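PDB 6IY4: LupI from Flavobacterium sp. YS-80-122, which probably inhibits metalloendopeptidases, as a small periplasmic beta-barrel protein of the Inh family of protease inhibitors. Local coordinates for residues A[66-78]-A[81-93]. Sequence-based numbering, arbitrary orientation.
Sequences QSLFLELREAGRY and SVEGSKTLVMQRA
Met90 O takes the backbone N-H of Tyr78 at 2.9 Å, and the CA of Arg77 also leans on this oxygen in a C-H...O contact. Met90 N in return donates to Tyr78 O. Tyr78 and Met90 thus form a hydrogen-bonded antiparallel pair. Arg77 and Gln91 form the non-hydrogen-bonded pair beside it. Gly76, the third residue of the type II turn from Glu74 to Arg77, offers its O to Arg92 N at 3.0 Å.

On the buried face, Tyr78 and Met90 lie side by side. Met90 CG lies between its backbone N and carbonyl carbon (chi1 72°), and from there it packs on Tyr78 CB at 3.6 Å. The sulfur sits obliquely to the ring, 5.0 Å from Met90 SD to the Tyr78 centroid, a Met-aromatic contact. Leu70 crosses Met90 at about a right angle and rests CD2 on the sulfur.

These strands belong to the antiparallel meander of the Inh barrel, where strand 77-82 runs between 66-74 and 86-92. Strands 68-74 and 86-92 are not neighbours in the sheet; their axes cross at -57° and their leucine side chains meet over the inner side of the strand between them. Leu68 splits its methyls there: CD2 touches Leu88 CD2 at 3.7 Å, while CD1 reaches Val82 CG2 and Ser81 O. Trp10 and Leu57 add to the packing round Tyr78 and Met90.

On the other face, the extended Arg77 runs alongside Gln91, with guanidinium and amide planes 71° apart. Val89 CG1 lies over one face of the guanidinium, toward its rim, 3.7 Å from Arg77 CZ. Glu79 forms a salt bridge with Arg77 NE.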
loop_
_atom_site.group_PDB
_atom_site.type_symbol
_atom_site.label_atom_id
_atom_site.label_comp_id
_atom_site.label_asym_id
_atom_site.label_seq_id
_atom_site.Cartn_x
_atom_site.Cartn_y
_atom_site.Cartn_z
ATOM N N GLN A 66 -8.710 8.703 -3.311
ATOM C CA GLN A 66 -7.937 7.476 -3.564
ATOM C C GLN A 66 -6.508 7.861 -3.927
ATOM O O GLN A 66 -6.274 8.592 -4.898
ATOM C CB GLN A 66 -8.615 6.647 -4.656
ATOM C CG GLN A 66 -7.880 5.369 -5.043
ATOM C CD GLN A 66 -8.741 4.498 -5.925
ATOM O OE1 GLN A 66 -8.281 3.843 -6.863
ATOM N NE2 GLN A 66 -10.008 4.477 -5.592
ATOM N N SER A 67 -5.550 7.310 -3.187
ATOM C CA SER A 67 -4.130 7.321 -3.591
ATOM C C SER A 67 -3.838 6.112 -4.495
ATOM O O SER A 67 -3.113 6.251 -5.521
ATOM C CB SER A 67 -3.215 7.361 -2.384
ATOM O OG SER A 67 -1.916 7.027 -2.819
ATOM N N LEU A 68 -4.404 4.941 -4.166
ATOM C CA LEU A 68 -4.228 3.748 -5.031
ATOM C C LEU A 68 -5.195 2.674 -4.554
ATOM O O LEU A 68 -5.400 2.518 -3.346
ATOM C CB LEU A 68 -2.796 3.238 -4.953
ATOM C CG LEU A 68 -2.403 2.213 -6.008
ATOM C CD1 LEU A 68 -2.381 2.843 -7.379
ATOM C CD2 LEU A 68 -1.054 1.582 -5.675
ATOM N N PHE A 69 -5.691 1.892 -5.482
ATOM C CA PHE A 69 -6.376 0.618 -5.224
ATOM C C PHE A 69 -5.418 -0.489 -5.632
ATOM O O PHE A 69 -4.920 -0.471 -6.777
ATOM C CB PHE A 69 -7.686 0.490 -5.996
ATOM C CG PHE A 69 -8.284 -0.885 -5.827
ATOM C CD1 PHE A 69 -8.855 -1.266 -4.623
ATOM C CD2 PHE A 69 -8.227 -1.799 -6.852
ATOM C CE1 PHE A 69 -9.391 -2.522 -4.458
ATOM C CE2 PHE A 69 -8.757 -3.061 -6.682
ATOM C CZ PHE A 69 -9.330 -3.413 -5.497
ATOM N N LEU A 70 -5.207 -1.456 -4.745
ATOM C CA LEU A 70 -4.381 -2.648 -5.066
ATOM C C LEU A 70 -5.251 -3.898 -4.980
ATOM O O LEU A 70 -6.015 -4.044 -4.028
ATOM C CB LEU A 70 -3.208 -2.790 -4.100
ATOM C CG LEU A 70 -2.291 -1.567 -3.986
ATOM C CD1 LEU A 70 -2.677 -0.591 -2.875
ATOM C CD2 LEU A 70 -0.839 -1.999 -3.791
ATOM N N GLU A 71 -5.065 -4.775 -5.933
ATOM C CA GLU A 71 -5.770 -6.078 -5.943
ATOM C C GLU A 71 -5.031 -7.059 -5.035
ATOM O O GLU A 71 -3.811 -7.145 -5.089
ATOM C CB GLU A 71 -5.824 -6.526 -7.398
ATOM C CG GLU A 71 -6.554 -7.804 -7.683
ATOM C CD GLU A 71 -6.700 -8.017 -9.190
ATOM O OE1 GLU A 71 -5.943 -7.369 -9.974
ATOM O OE2 GLU A 71 -7.592 -8.811 -9.582
ATOM N N LEU A 72 -5.787 -7.868 -4.309
ATOM C CA LEU A 72 -5.278 -9.005 -3.524
ATOM C C LEU A 72 -4.862 -10.074 -4.509
ATOM O O LEU A 72 -5.709 -10.422 -5.390
ATOM C CB LEU A 72 -6.404 -9.495 -2.625
ATOM C CG LEU A 72 -6.056 -10.629 -1.681
ATOM C CD1 LEU A 72 -4.863 -10.330 -0.816
ATOM C CD2 LEU A 72 -7.290 -10.931 -0.850
ATOM N N ARG A 73 -3.619 -10.544 -4.420
ATOM C CA ARG A 73 -3.129 -11.560 -5.390
ATOM C C ARG A 73 -3.121 -12.940 -4.743
ATOM O O ARG A 73 -3.463 -13.906 -5.396
ATOM C CB ARG A 73 -1.781 -11.140 -5.969
ATOM C CG ARG A 73 -1.861 -9.880 -6.820
ATOM C CD ARG A 73 -1.770 -10.062 -8.335
ATOM N NE ARG A 73 -2.549 -11.181 -8.808
ATOM C CZ ARG A 73 -3.859 -11.168 -8.977
ATOM N NH1 ARG A 73 -4.545 -10.064 -8.738
ATOM N NH2 ARG A 73 -4.485 -12.262 -9.380
ATOM N N GLU A 74 -2.744 -13.021 -3.496
ATOM C CA GLU A 74 -2.506 -14.272 -2.748
ATOM C C GLU A 74 -2.202 -13.812 -1.340
ATOM O O GLU A 74 -2.015 -12.599 -1.130
ATOM C CB GLU A 74 -1.301 -15.060 -3.237
ATOM C CG GLU A 74 -0.038 -14.305 -2.958
ATOM C CD GLU A 74 1.243 -14.921 -3.448
ATOM O OE1 GLU A 74 1.968 -14.238 -4.204
ATOM O OE2 GLU A 74 1.525 -16.061 -3.027
ATOM N N ALA A 75 -2.153 -14.735 -0.410
ATOM C CA ALA A 75 -2.000 -14.391 1.007
ATOM C C ALA A 75 -0.814 -13.441 1.184
ATOM O O ALA A 75 0.290 -13.784 0.779
ATOM C CB ALA A 75 -1.798 -15.662 1.796
ATOM N N GLY A 76 -1.079 -12.280 1.784
ATOM C CA GLY A 76 -0.005 -11.341 2.138
ATOM C C GLY A 76 0.591 -10.653 0.929
ATOM O O GLY A 76 1.727 -10.229 1.027
ATOM N N ARG A 77 -0.130 -10.512 -0.175
ATOM C CA ARG A 77 0.405 -9.766 -1.345
ATOM C C ARG A 77 -0.704 -9.005 -2.061
ATOM O O ARG A 77 -1.731 -9.623 -2.410
ATOM C CB ARG A 77 1.050 -10.720 -2.355
ATOM C CG ARG A 77 1.671 -10.031 -3.565
ATOM C CD ARG A 77 2.222 -11.067 -4.535
ATOM N NE ARG A 77 2.841 -10.449 -5.696
ATOM C CZ ARG A 77 4.143 -10.206 -5.841
ATOM N NH1 ARG A 77 5.010 -10.511 -4.894
ATOM N NH2 ARG A 77 4.573 -9.639 -6.944
ATOM N N TYR A 78 -0.480 -7.717 -2.277
ATOM C CA TYR A 78 -1.346 -6.880 -3.138
ATOM C C TYR A 78 -0.508 -6.273 -4.249
ATOM O O TYR A 78 0.678 -6.050 -4.072
ATOM C CB TYR A 78 -1.982 -5.745 -2.348
ATOM C CG TYR A 78 -2.896 -6.125 -1.226
ATOM C CD1 TYR A 78 -2.403 -6.256 0.048
ATOM C CD2 TYR A 78 -4.244 -6.275 -1.435
ATOM C CE1 TYR A 78 -3.244 -6.547 1.111
ATOM C CE2 TYR A 78 -5.089 -6.598 -0.400
ATOM C CZ TYR A 78 -4.583 -6.734 0.881
ATOM O OH TYR A 78 -5.363 -7.056 1.949
ATOM N N SER A 81 -1.947 -0.995 -10.026
ATOM C CA SER A 81 -1.543 -0.393 -11.311
ATOM C C SER A 81 -1.353 1.086 -11.072
ATOM O O SER A 81 -2.351 1.760 -10.813
ATOM C CB SER A 81 -2.573 -0.600 -12.363
ATOM O OG SER A 81 -2.711 -1.982 -12.676
ATOM N N VAL A 82 -0.135 1.558 -11.216
ATOM C CA VAL A 82 0.172 3.001 -11.026
ATOM C C VAL A 82 0.247 3.690 -12.392
ATOM O O VAL A 82 0.611 3.023 -13.332
ATOM C CB VAL A 82 1.472 3.174 -10.240
ATOM C CG1 VAL A 82 1.789 4.642 -10.070
ATOM C CG2 VAL A 82 1.388 2.507 -8.879
ATOM N N GLU A 83 -0.059 4.994 -12.442
ATOM C CA GLU A 83 0.196 5.897 -13.606
ATOM C C GLU A 83 1.633 5.703 -14.100
ATOM O O GLU A 83 2.528 5.458 -13.275
ATOM C CB GLU A 83 0.029 7.374 -13.232
ATOM C CG GLU A 83 -1.333 7.716 -12.643
ATOM C CD GLU A 83 -1.566 9.196 -12.385
ATOM O OE1 GLU A 83 -1.999 9.899 -13.332
ATOM O OE2 GLU A 83 -1.316 9.643 -11.235
ATOM N N GLY A 84 1.847 5.812 -15.410
ATOM C CA GLY A 84 3.143 5.515 -16.045
ATOM C C GLY A 84 3.338 4.022 -16.225
ATOM O O GLY A 84 4.500 3.614 -16.358
ATOM N N SER A 85 2.237 3.246 -16.226
ATOM C CA SER A 85 2.190 1.766 -16.428
ATOM C C SER A 85 3.195 1.040 -15.521
ATOM O O SER A 85 3.887 0.105 -15.977
ATOM C CB SER A 85 2.384 1.403 -17.871
ATOM O OG SER A 85 1.179 0.874 -18.393
ATOM N N LYS A 86 3.259 1.451 -14.264
ATOM C CA LYS A 86 4.089 0.773 -13.245
ATOM C C LYS A 86 3.148 -0.096 -12.390
ATOM O O LYS A 86 1.921 0.143 -12.434
ATOM C CB LYS A 86 4.867 1.852 -12.492
ATOM C CG LYS A 86 5.865 2.612 -13.361
ATOM C CD LYS A 86 7.082 1.774 -13.717
ATOM C CE LYS A 86 7.643 2.046 -15.099
ATOM N NZ LYS A 86 8.610 0.991 -15.493
ATOM N N THR A 87 3.702 -1.089 -11.688
ATOM C CA THR A 87 2.972 -1.924 -10.693
ATOM C C THR A 87 3.633 -1.719 -9.324
ATOM O O THR A 87 4.847 -1.881 -9.218
ATOM C CB THR A 87 2.944 -3.415 -11.029
ATOM O OG1 THR A 87 2.357 -3.443 -12.326
ATOM C CG2 THR A 87 2.128 -4.227 -10.051
ATOM N N LEU A 88 2.847 -1.318 -8.345
ATOM C CA LEU A 88 3.318 -1.228 -6.945
ATOM C C LEU A 88 2.920 -2.523 -6.286
ATOM O O LEU A 88 1.740 -2.926 -6.374
ATOM C CB LEU A 88 2.671 -0.051 -6.223
ATOM C CG LEU A 88 3.120 0.165 -4.783
ATOM C CD1 LEU A 88 4.572 0.550 -4.722
ATOM C CD2 LEU A 88 2.279 1.225 -4.120
ATOM N N VAL A 89 3.904 -3.171 -5.714
ATOM C CA VAL A 89 3.741 -4.452 -5.012
ATOM C C VAL A 89 3.823 -4.166 -3.523
ATOM O O VAL A 89 4.686 -3.364 -3.102
ATOM C CB VAL A 89 4.858 -5.424 -5.440
ATOM C CG1 VAL A 89 4.735 -6.748 -4.714
ATOM C CG2 VAL A 89 4.843 -5.633 -6.953
ATOM N N MET A 90 2.946 -4.789 -2.751
ATOM C CA MET A 90 3.078 -4.743 -1.284
ATOM C C MET A 90 2.984 -6.190 -0.807
ATOM O O MET A 90 2.108 -6.933 -1.234
ATOM C CB MET A 90 2.103 -3.764 -0.613
ATOM C CG MET A 90 0.762 -4.159 -0.601
ATOM S SD MET A 90 -0.289 -2.790 0.069
ATOM C CE MET A 90 -0.228 -3.058 1.832
ATOM N N GLN A 91 3.937 -6.605 -0.009
ATOM C CA GLN A 91 4.002 -8.011 0.431
ATOM C C GLN A 91 4.397 -7.997 1.884
ATOM O O GLN A 91 5.273 -7.223 2.213
ATOM C CB GLN A 91 5.113 -8.789 -0.243
ATOM C CG GLN A 91 4.889 -9.089 -1.693
ATOM C CD GLN A 91 6.051 -9.965 -2.092
ATOM O OE1 GLN A 91 7.160 -9.483 -2.337
ATOM N NE2 GLN A 91 5.809 -11.271 -2.057
ATOM N N ARG A 92 3.822 -8.871 2.680
ATOM C CA ARG A 92 4.271 -8.983 4.087
ATOM C C ARG A 92 5.699 -9.526 4.114
ATOM O O ARG A 92 6.053 -10.376 3.280
ATOM C CB ARG A 92 3.331 -9.873 4.889
ATOM C CG ARG A 92 1.969 -9.269 5.170
ATOM C CD ARG A 92 1.143 -10.177 6.016
ATOM N NE ARG A 92 -0.140 -9.694 6.435
ATOM C CZ ARG A 92 -0.395 -8.952 7.493
ATOM N NH1 ARG A 92 0.561 -8.438 8.261
ATOM N NH2 ARG A 92 -1.647 -8.692 7.784
ATOM N N ALA A 93 6.525 -9.082 5.046
ATOM C CA ALA A 93 7.954 -9.517 5.040
ATOM C C ALA A 93 8.625 -9.134 3.708
ATOM O O ALA A 93 8.844 -9.970 2.815
ATOM C CB ALA A 93 8.065 -11.015 5.260
#